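Local coordinates for protein phosphoserine aminotransferase SerC (Cytophaga hutchinsonii ATCC 33406, PDB 3FFR) that probably catalyses the pyridoxal phosphate-dependent transfer of an amino group between glutamate and 3-phosphohydroxypyruvate, the aminotransferase step of serine biosynthesis, at residues Pro59-Val64 / Leu204-Ile209; Val64-Ser69 / Ala197-Trp202; Ile164-Val169 / Asp183-Ser188. One frame throughout, in Å; residues are numbered along the deposited sequence. Where two conformers were deposited one is given.

Contact 1 (Pro59-Val64 / Leu204-Ile209). With P33 (3,6,9,12,15,18-hexaoxaicosane-1,20-diol), chain K.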
loop_
_atom_site.group_PDB
_atom_site.type_symbol
_atom_site.label_atom_id
_atom_site.label_comp_id
_atom_site.label_asym_id
_atom_site.label_seq_id
_atom_site.Cartn_x
_atom_site.Cartn_y
_atom_site.Cartn_z
ATOM N N PRO A 59 -14.619 -15.430 -15.289
ATOM C CA PRO A 59 -15.605 -15.093 -16.311
ATOM C C PRO A 59 -15.831 -13.604 -16.462
ATOM O O PRO A 59 -15.330 -12.785 -15.676
ATOM C CB PRO A 59 -16.872 -15.769 -15.833
ATOM C CG PRO A 59 -16.720 -15.943 -14.390
ATOM C CD PRO A 59 -15.227 -15.950 -14.060
ATOM N N SER A 60 -16.639 -13.263 -17.453
ATOM C CA SER A 60 -16.789 -11.863 -17.868
ATOM C C SER A 60 -17.484 -10.966 -16.863
ATOM O O SER A 60 -17.358 -9.743 -16.936
ATOM C CB SER A 60 -17.481 -11.769 -19.244
ATOM O OG SER A 60 -18.793 -12.276 -19.157
ATOM N N ASN A 61 -18.158 -11.567 -15.890
ATOM C CA ASN A 61 -18.896 -10.798 -14.877
ATOM C C ASN A 61 -18.041 -10.447 -13.647
ATOM O O ASN A 61 -18.533 -9.881 -12.691
ATOM C CB ASN A 61 -20.211 -11.468 -14.437
ATOM C CG ASN A 61 -20.007 -12.800 -13.758
ATOM O OD1 ASN A 61 -19.223 -13.630 -14.217
ATOM N ND2 ASN A 61 -20.748 -13.039 -12.673
ATOM N N TYR A 62 -16.774 -10.821 -13.707
ATOM C CA TYR A 62 -15.791 -10.492 -12.663
ATOM C C TYR A 62 -14.792 -9.424 -13.094
ATOM O O TYR A 62 -14.389 -9.344 -14.258
ATOM C CB TYR A 62 -14.992 -11.729 -12.243
ATOM C CG TYR A 62 -15.688 -12.610 -11.233
ATOM C CD1 TYR A 62 -16.687 -13.503 -11.611
ATOM C CD2 TYR A 62 -15.343 -12.560 -9.892
ATOM C CE1 TYR A 62 -17.306 -14.323 -10.654
ATOM C CE2 TYR A 62 -15.932 -13.383 -8.949
ATOM C CZ TYR A 62 -16.913 -14.236 -9.314
ATOM O OH TYR A 62 -17.467 -15.048 -8.344
ATOM N N GLU A 63 -14.355 -8.658 -12.105
ATOM C CA GLU A 63 -13.300 -7.652 -12.275
ATOM C C GLU A 63 -12.183 -7.869 -11.242
ATOM O O GLU A 63 -12.363 -8.545 -10.230
ATOM C CB GLU A 63 -13.860 -6.246 -12.161
ATOM C CG GLU A 63 -12.802 -5.234 -12.526
ATOM C CD GLU A 63 -12.296 -5.425 -13.942
ATOM O OE1 GLU A 63 -13.075 -5.031 -14.852
ATOM O OE2 GLU A 63 -11.152 -5.946 -14.128
ATOM N N VAL A 64 -11.027 -7.305 -11.555
ATOM C CA VAL A 64 -9.856 -7.393 -10.711
ATOM C C VAL A 64 -9.541 -5.983 -10.252
ATOM O O VAL A 64 -9.412 -5.093 -11.092
ATOM C CB VAL A 64 -8.632 -7.929 -11.508
ATOM C CG1 VAL A 64 -7.325 -7.771 -10.703
ATOM C CG2 VAL A 64 -8.800 -9.373 -11.921
ATOM N N LEU A 204 -13.875 -9.531 -7.802
ATOM C CA LEU A 204 -15.286 -9.389 -7.419
ATOM C C LEU A 204 -16.191 -9.335 -8.617
ATOM O O LEU A 204 -15.797 -8.911 -9.688
ATOM C CB LEU A 204 -15.480 -8.113 -6.578
ATOM C CG LEU A 204 -15.434 -6.713 -7.252
ATOM C CD1 LEU A 204 -15.758 -5.634 -6.213
ATOM C CD2 LEU A 204 -14.079 -6.386 -7.973
ATOM N N ASN A 205 -17.417 -9.767 -8.397
ATOM C CA ASN A 205 -18.407 -9.797 -9.467
ATOM C C ASN A 205 -19.422 -8.661 -9.471
ATOM O O ASN A 205 -19.444 -7.718 -8.648
ATOM C CB ASN A 205 -19.109 -11.173 -9.558
ATOM C CG ASN A 205 -20.149 -11.394 -8.451
ATOM O OD1 ASN A 205 -20.413 -10.506 -7.655
ATOM N ND2 ASN A 205 -20.739 -12.591 -8.408
ATOM N N ASP A 206 -20.259 -8.771 -10.487
ATOM C CA ASP A 206 -21.329 -7.798 -10.740
ATOM C C ASP A 206 -22.242 -7.598 -9.531
ATOM O O ASP A 206 -22.721 -6.491 -9.281
ATOM C CB ASP A 206 -22.190 -8.224 -11.965
ATOM C CG ASP A 206 -22.888 -9.637 -11.795
ATOM O OD1 ASP A 206 -22.264 -10.702 -11.508
ATOM O OD2 ASP A 206 -24.131 -9.688 -12.008
ATOM N N ARG A 207 -22.528 -8.688 -8.829
ATOM C CA ARG A 207 -23.429 -8.628 -7.655
ATOM C C ARG A 207 -22.813 -7.769 -6.527
ATOM O O ARG A 207 -23.479 -6.973 -5.836
ATOM C CB ARG A 207 -23.777 -10.040 -7.152
ATOM C CG ARG A 207 -24.485 -10.897 -8.203
ATOM C CD ARG A 207 -24.939 -12.224 -7.686
ATOM N NE ARG A 207 -25.930 -12.068 -6.635
ATOM C CZ ARG A 207 -25.766 -12.440 -5.364
ATOM N NH1 ARG A 207 -24.676 -13.052 -4.949
ATOM N NH2 ARG A 207 -26.740 -12.218 -4.499
ATOM N N VAL A 208 -21.511 -7.922 -6.371
ATOM C CA VAL A 208 -20.788 -7.174 -5.362
ATOM C C VAL A 208 -20.801 -5.676 -5.724
ATOM O O VAL A 208 -21.114 -4.817 -4.894
ATOM C CB VAL A 208 -19.331 -7.686 -5.211
ATOM C CG1 VAL A 208 -18.582 -6.842 -4.180
ATOM C CG2 VAL A 208 -19.319 -9.179 -4.745
ATOM N N ILE A 209 -20.503 -5.399 -6.986
ATOM C CA ILE A 209 -20.458 -4.019 -7.516
ATOM C C ILE A 209 -21.830 -3.368 -7.317
ATOM O O ILE A 209 -21.962 -2.258 -6.814
ATOM C CB ILE A 209 -20.044 -4.020 -9.012
ATOM C CG1 ILE A 209 -18.554 -4.476 -9.138
ATOM C CG2 ILE A 209 -20.249 -2.624 -9.642
ATOM C CD1 ILE A 209 -18.168 -4.991 -10.527
HETATM O O4 P33 K . -19.084 -7.107 -13.721
HETATM C C3 P33 K . -18.128 -6.216 -14.309
HETATM C C2 P33 K . -17.100 -6.902 -15.207
HETATM O O1 P33 K . -16.003 -5.974 -15.407
HETATM O O HOH W 1 -20.787 -15.182 -9.932
#

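Contact 2 (Val64-Ser69 / Ala197-Trp202)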
loop_
_atom_site.group_PDB
_atom_site.type_symbol
_atom_site.label_atom_id
_atom_site.label_comp_id
_atom_site.label_asym_id
_atom_site.label_seq_id
_atom_site.Cartn_x
_atom_site.Cartn_y
_atom_site.Cartn_z
ATOM N N VAL A 64 -11.027 -7.305 -11.555
ATOM C CA VAL A 64 -9.856 -7.393 -10.711
ATOM C C VAL A 64 -9.541 -5.983 -10.252
ATOM O O VAL A 64 -9.412 -5.093 -11.092
ATOM C CB VAL A 64 -8.632 -7.929 -11.508
ATOM C CG1 VAL A 64 -7.325 -7.771 -10.703
ATOM C CG2 VAL A 64 -8.800 -9.373 -11.921
ATOM N N LEU A 65 -9.409 -5.789 -8.939
ATOM C CA LEU A 65 -9.045 -4.500 -8.347
ATOM C C LEU A 65 -7.797 -4.625 -7.482
ATOM O O LEU A 65 -7.600 -5.608 -6.772
ATOM C CB LEU A 65 -10.176 -3.888 -7.489
ATOM C CG LEU A 65 -11.512 -3.714 -8.228
ATOM C CD1 LEU A 65 -12.546 -3.149 -7.211
ATOM C CD2 LEU A 65 -11.381 -2.796 -9.484
ATOM N N PHE A 66 -6.954 -3.608 -7.587
ATOM C CA PHE A 66 -5.735 -3.536 -6.798
ATOM C C PHE A 66 -5.817 -2.556 -5.617
ATOM O O PHE A 66 -6.219 -1.393 -5.761
ATOM C CB PHE A 66 -4.533 -3.153 -7.648
ATOM C CG PHE A 66 -4.241 -4.118 -8.767
ATOM C CD1 PHE A 66 -3.956 -5.457 -8.518
ATOM C CD2 PHE A 66 -4.274 -3.693 -10.071
ATOM C CE1 PHE A 66 -3.684 -6.338 -9.558
ATOM C CE2 PHE A 66 -3.999 -4.574 -11.118
ATOM C CZ PHE A 66 -3.723 -5.890 -10.863
ATOM N N LEU A 67 -5.439 -3.088 -4.458
ATOM C CA LEU A 67 -5.402 -2.357 -3.178
ATOM C C LEU A 67 -4.042 -2.556 -2.496
ATOM O O LEU A 67 -3.116 -3.141 -3.077
ATOM C CB LEU A 67 -6.564 -2.711 -2.257
ATOM C CG LEU A 67 -7.966 -2.483 -2.858
ATOM C CD1 LEU A 67 -8.419 -3.600 -3.792
ATOM C CD2 LEU A 67 -9.031 -2.247 -1.725
ATOM N N ALA A 68 -3.918 -2.103 -1.250
ATOM C CA ALA A 68 -2.579 -2.092 -0.604
ATOM C C ALA A 68 -2.242 -3.378 0.112
ATOM O O ALA A 68 -1.082 -3.737 0.274
ATOM C CB ALA A 68 -2.491 -0.914 0.400
ATOM N N SER A 69 -3.285 -4.043 0.617
ATOM C CA SER A 69 -3.114 -5.251 1.447
ATOM C C SER A 69 -4.415 -6.024 1.530
ATOM O O SER A 69 -5.478 -5.507 1.164
ATOM C CB SER A 69 -2.716 -4.826 2.898
ATOM O OG SER A 69 -3.725 -4.019 3.499
ATOM N N ALA A 197 5.760 -8.069 0.035
ATOM C CA ALA A 197 4.471 -7.497 0.436
ATOM C C ALA A 197 4.364 -6.046 -0.102
ATOM O O ALA A 197 5.366 -5.360 -0.335
ATOM C CB ALA A 197 4.276 -7.555 1.972
ATOM N N GLY A 198 3.106 -5.627 -0.241
ATOM C CA GLY A 198 2.727 -4.301 -0.709
ATOM C C GLY A 198 1.668 -4.251 -1.789
ATOM O O GLY A 198 1.485 -3.225 -2.442
ATOM N N LEU A 199 0.878 -5.317 -1.923
ATOM C CA LEU A 199 -0.226 -5.319 -2.894
ATOM C C LEU A 199 -1.299 -6.346 -2.558
ATOM O O LEU A 199 -1.010 -7.529 -2.391
ATOM C CB LEU A 199 0.303 -5.576 -4.341
ATOM C CG LEU A 199 -0.693 -5.313 -5.501
ATOM C CD1 LEU A 199 -1.005 -3.768 -5.626
ATOM C CD2 LEU A 199 -0.195 -5.953 -6.822
ATOM N N GLY A 200 -2.532 -5.846 -2.473
ATOM C CA GLY A 200 -3.726 -6.653 -2.316
ATOM C C GLY A 200 -4.492 -6.705 -3.614
ATOM O O GLY A 200 -4.460 -5.758 -4.420
ATOM N N VAL A 201 -5.150 -7.843 -3.839
ATOM C CA VAL A 201 -5.961 -8.068 -5.018
ATOM C C VAL A 201 -7.361 -8.551 -4.645
ATOM O O VAL A 201 -7.537 -9.554 -3.943
ATOM C CB VAL A 201 -5.293 -9.099 -5.984
ATOM C CG1 VAL A 201 -6.082 -9.207 -7.266
ATOM C CG2 VAL A 201 -3.809 -8.675 -6.336
ATOM N N TRP A 202 -8.336 -7.792 -5.109
ATOM C CA TRP A 202 -9.760 -8.038 -4.857
ATOM C C TRP A 202 -10.440 -8.391 -6.169
ATOM O O TRP A 202 -10.563 -7.586 -7.056
ATOM C CB TRP A 202 -10.389 -6.816 -4.176
ATOM C CG TRP A 202 -11.785 -6.978 -3.670
ATOM C CD1 TRP A 202 -12.493 -8.142 -3.553
ATOM C CD2 TRP A 202 -12.595 -5.957 -3.056
ATOM N NE1 TRP A 202 -13.724 -7.889 -3.016
ATOM C CE2 TRP A 202 -13.811 -6.563 -2.677
ATOM C CE3 TRP A 202 -12.427 -4.589 -2.847
ATOM C CZ2 TRP A 202 -14.863 -5.846 -2.076
ATOM C CZ3 TRP A 202 -13.474 -3.872 -2.248
ATOM C CH2 TRP A 202 -14.677 -4.495 -1.886
#

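Contact 3 (Ile164-Val169 / Asp183-Ser188)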
loop_
_atom_site.group_PDB
_atom_site.type_symbol
_atom_site.label_atom_id
_atom_site.label_comp_id
_atom_site.label_asym_id
_atom_site.label_seq_id
_atom_site.Cartn_x
_atom_site.Cartn_y
_atom_site.Cartn_z
ATOM N N ILE A 164 -21.017 -13.801 -1.299
ATOM C CA ILE A 164 -20.021 -14.720 -0.734
ATOM C C ILE A 164 -18.601 -14.298 -1.087
ATOM O O ILE A 164 -18.202 -14.271 -2.256
ATOM C CB ILE A 164 -20.282 -16.209 -1.151
ATOM C CG1 ILE A 164 -21.681 -16.644 -0.723
ATOM C CG2 ILE A 164 -19.230 -17.139 -0.514
ATOM C CD1 ILE A 164 -22.092 -18.048 -1.221
ATOM N N PHE A 165 -17.847 -13.990 -0.035
ATOM C CA PHE A 165 -16.422 -13.566 -0.113
ATOM C C PHE A 165 -15.539 -14.658 0.442
ATOM O O PHE A 165 -15.772 -15.160 1.540
ATOM C CB PHE A 165 -16.148 -12.289 0.695
ATOM C CG PHE A 165 -16.883 -11.099 0.221
ATOM C CD1 PHE A 165 -18.178 -10.843 0.667
ATOM C CD2 PHE A 165 -16.306 -10.237 -0.705
ATOM C CE1 PHE A 165 -18.875 -9.731 0.165
ATOM C CE2 PHE A 165 -16.974 -9.135 -1.192
ATOM C CZ PHE A 165 -18.281 -8.883 -0.764
ATOM N N VAL A 166 -14.498 -14.987 -0.314
ATOM C CA VAL A 166 -13.527 -15.986 0.124
ATOM C C VAL A 166 -12.121 -15.383 0.267
ATOM O O VAL A 166 -11.556 -14.812 -0.667
ATOM C CB VAL A 166 -13.478 -17.193 -0.842
ATOM C CG1 VAL A 166 -12.508 -18.267 -0.300
ATOM C CG2 VAL A 166 -14.873 -17.801 -1.071
ATOM N N ASP A 167 -11.593 -15.500 1.477
ATOM C CA ASP A 167 -10.198 -15.173 1.785
ATOM C C ASP A 167 -9.359 -16.364 1.335
ATOM O O ASP A 167 -9.501 -17.478 1.856
ATOM C CB ASP A 167 -10.080 -14.845 3.282
ATOM C CG ASP A 167 -8.672 -14.550 3.734
ATOM O OD1 ASP A 167 -7.709 -15.070 3.138
ATOM O OD2 ASP A 167 -8.579 -13.814 4.739
ATOM N N ALA A 168 -8.567 -16.155 0.284
ATOM C CA ALA A 168 -7.622 -17.201 -0.244
ATOM C C ALA A 168 -6.192 -16.636 -0.279
ATOM O O ALA A 168 -5.370 -16.979 -1.095
ATOM C CB ALA A 168 -8.069 -17.708 -1.628
ATOM N N VAL A 169 -5.958 -15.751 0.672
ATOM C CA VAL A 169 -4.723 -15.028 0.846
ATOM C C VAL A 169 -3.512 -15.940 0.875
ATOM O O VAL A 169 -2.520 -15.692 0.204
ATOM C CB VAL A 169 -4.761 -14.117 2.116
ATOM C CG1 VAL A 169 -3.367 -13.563 2.465
ATOM C CG2 VAL A 169 -5.805 -12.974 1.950
ATOM N N ASP A 183 -19.015 -14.985 -4.964
ATOM C CA ASP A 183 -19.095 -13.662 -5.570
ATOM C C ASP A 183 -17.773 -12.897 -5.590
ATOM O O ASP A 183 -17.610 -11.929 -6.335
ATOM C CB ASP A 183 -20.159 -12.840 -4.836
ATOM C CG ASP A 183 -21.548 -13.504 -4.913
ATOM O OD1 ASP A 183 -22.169 -13.442 -6.022
ATOM O OD2 ASP A 183 -22.012 -14.037 -3.861
ATOM N N SER A 184 -16.825 -13.367 -4.809
ATOM C CA SER A 184 -15.559 -12.643 -4.678
ATOM C C SER A 184 -14.525 -13.457 -3.945
ATOM O O SER A 184 -14.838 -14.314 -3.099
ATOM C CB SER A 184 -15.822 -11.325 -3.895
ATOM O OG SER A 184 -14.659 -10.566 -3.556
ATOM N N VAL A 185 -13.297 -13.232 -4.374
ATOM C CA VAL A 185 -12.131 -13.796 -3.697
ATOM C C VAL A 185 -11.053 -12.726 -3.614
ATOM O O VAL A 185 -11.003 -11.800 -4.423
ATOM C CB VAL A 185 -11.624 -15.082 -4.404
ATOM C CG1 VAL A 185 -10.979 -14.758 -5.746
ATOM C CG2 VAL A 185 -10.648 -15.856 -3.518
ATOM N N PHE A 186 -10.205 -12.834 -2.596
ATOM C CA PHE A 186 -9.122 -11.875 -2.448
ATOM C C PHE A 186 -7.887 -12.509 -1.871
ATOM O O PHE A 186 -7.905 -13.573 -1.238
ATOM C CB PHE A 186 -9.568 -10.667 -1.597
ATOM C CG PHE A 186 -10.000 -11.036 -0.187
ATOM C CD1 PHE A 186 -11.312 -11.376 0.089
ATOM C CD2 PHE A 186 -9.086 -11.064 0.849
ATOM C CE1 PHE A 186 -11.727 -11.714 1.372
ATOM C CE2 PHE A 186 -9.503 -11.401 2.137
ATOM C CZ PHE A 186 -10.816 -11.728 2.393
ATOM N N PHE A 187 -6.797 -11.834 -2.163
ATOM C CA PHE A 187 -5.472 -12.232 -1.665
ATOM C C PHE A 187 -4.536 -11.060 -1.597
ATOM O O PHE A 187 -4.861 -9.924 -1.979
ATOM C CB PHE A 187 -4.868 -13.334 -2.539
ATOM C CG PHE A 187 -4.600 -12.950 -3.988
ATOM C CD1 PHE A 187 -5.593 -13.038 -4.946
ATOM C CD2 PHE A 187 -3.350 -12.556 -4.383
ATOM C CE1 PHE A 187 -5.355 -12.695 -6.295
ATOM C CE2 PHE A 187 -3.091 -12.206 -5.722
ATOM C CZ PHE A 187 -4.095 -12.294 -6.677
ATOM N N SER A 188 -3.379 -11.337 -1.027
ATOM C CA SER A 188 -2.261 -10.372 -1.094
ATOM C C SER A 188 -1.071 -11.137 -1.653
ATOM O O SER A 188 -1.062 -12.374 -1.667
ATOM C CB SER A 188 -2.034 -9.624 0.216
ATOM O OG SER A 188 -1.816 -10.476 1.287
#

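Contact 1 (Pro59-Val64 / Leu204-Ile209)
At the outer edge of the seven-stranded mixed sheet of this aminotransferase, which has the fold type I architecture of its family, Glu63 and Leu204 form an antiparallel hydrogen-bonded pair. Glu63 N gives a nearly straight bond to Leu204 O at 2.8 Å, and Leu204 N returns one to Glu63 O at 3.0 Å. The next pair, Tyr62 with Asn205, is non-hydrogen-bonded, and its side chains meet on the face of the sheet away from Glu63 and Leu204. There Asn205 CB sits squarely over the centre of the Tyr62 ring, 3.7 Å from the centroid, in a CH-pi contact. The aromatic ring suits this place because it offers a flat surface to the methylene while its hydroxyl reaches Trp179 O.

Asn205 closes its strand as N-cap of helix 206-217. With CG lodged between the backbone N and the carbonyl carbon (chi1 76°), OD1 turns forward to accept Val208 N at 3.1 Å. Its other amide atom, ND2, bonds to Asp183 OD1 and to a water, so both ends of this buried amide are used.

On the side of the preceding turn, Asn61 ND2 donates to Asp206 OD1 at 3.0 Å. The bond is straight at the hydrogen (167°) and lies near the amide plane, but it reaches the oxygen from above the carboxylate plane. A weak bond from Asp206 N to Asn61 O joins the same two residues through their backbones. Here a polyethylene glycol, probably from the crystallisation liquor, makes weak hydrogen bonds through O4 to Asn61 O and through O1 to Glu63 OE1. Glu63 bends at its second torsion (chi2 60°), which turns its carboxylate back to its own strand; OE2 has a salt bridge to Lys53 and also accepts Val64 N at 2.9 Å.

Contact 2 (Val64-Ser69 / Ala197-Trp202)
Phe66 holds CG beside its backbone N and anti to the carbonyl carbon (chi1 -60°), and Val201 CG2 is likewise anti to its carbonyl carbon; both stand on the same face of antiparallel strands 62-67 and 200-205 of the large-domain sheet, which lays ring and methyl side by side. Val201 CG2 meets the ring edge at Phe66 CD1, 3.9 Å away and in the ring plane. Apolar side chains suit this face because helix 39-55 covers it: Phe66 touches Ala48 and Val201 touches Leu52.

The pair is non-hydrogen-bonded and is flanked by two hydrogen-bonded ones. Leu65 and Trp202 exchange two backbone bonds, as do Leu67 and Gly200. Around Gly200 the strands draw close, and Gly200 N reaches Leu67 O at 2.8 Å from well above the carbonyl plane. Glycine suits this place because a beta carbon would collide with Ser69 O. Leu199, with CG anti to its backbone N, sends CD1 to 3.4 Å from Leu67 O and within packing distance of Phe66 CB.

Beyond the strand end Ala68 packs on Ala68 of the second subunit, where a small side chain permits close approach, and Ser69 OG caps the next helix at Glu72 N. On the face carrying Leu65, Leu67 and Trp202, helices 70-81 and 228-235 lie over the sheet. The indole NE1 bonds to Ser184 OG, and Leu67 CD1 reaches Trp202 CB at 3.8 Å.

Contact 3 (Ile164-Val169 / Asp183-Ser188)
Strands 163-167 and 184-188 run parallel, 23° apart in direction, at the centre of the fold type I aminotransferase sheet. Their bonds alternate across the gap: Val166 N to Ser184 O, Phe186 N to Val166 O at 3.1 Å, and Ala168 N to Phe186 O.

The C-terminal ends of the two strands reach the cofactor. Asp167 extends CG anti to its backbone N (chi1 177°). This directs OD2 to the ring nitrogen N1 of the pyridoxal phosphate carried by Lys191 and to Trp74 NE1, while OD1 accepts Val169 N at 3.1 Å in an Asx turn that fixes the carboxylate. The aspartate bonded to the pyridine nitrogen is a hallmark of this fold. Ser188 OG bonds to the cofactor phosphate, a place suited to a small hydroxyl.

Phe186 backs this aspartate. One face of its ring lies under Asp167 CA, 3.9 Å from the centroid and offset toward the rim, and CZ presses on Asp167 CB at 3.3 Å. Trp74 meets the same ring with the planes about perpendicular. With an alanine at Phe186, a gap would probably open under Asp167 CA and CB and Trp74 would lose its ring partner, leaving the aspartate to rest mainly on its hydrogen bonds.

At the other end, Phe165 CD2 rests 3.3 Å from Ser184 OG, which bonds to Ile203 O as well as to the indole of Trp202. Asp183, buried there, has salt bridges from OD1 to Arg207 and from OD2 to Arg156. Asp183 OD2 also accepts Ile164 N through its anti lone pair, at 2.8 Å.

From the N terminus, after strand 6-8 and helices 19-28 and 39-55, the chain lays down residues 59-69, whose strand 62-67 forms the edge of the large sheet and waits some 130 residues for its neighbour. After three further strands of the sheet comes strand 163-167, and contact 3 closes a loop of 13 residues, free of helix and strand, to bring in 184-188. The chain then turns back along strand 200-205, so contact 2 closes around contact 3, and contact 1 around both; none cross. Strand 200-205 joins edge to centre: Val201 N bonds to Phe187 O, and Asp183 ties its contact 1 end to contact 3. Together they run from sheet rim and subunit interface to the cofactor.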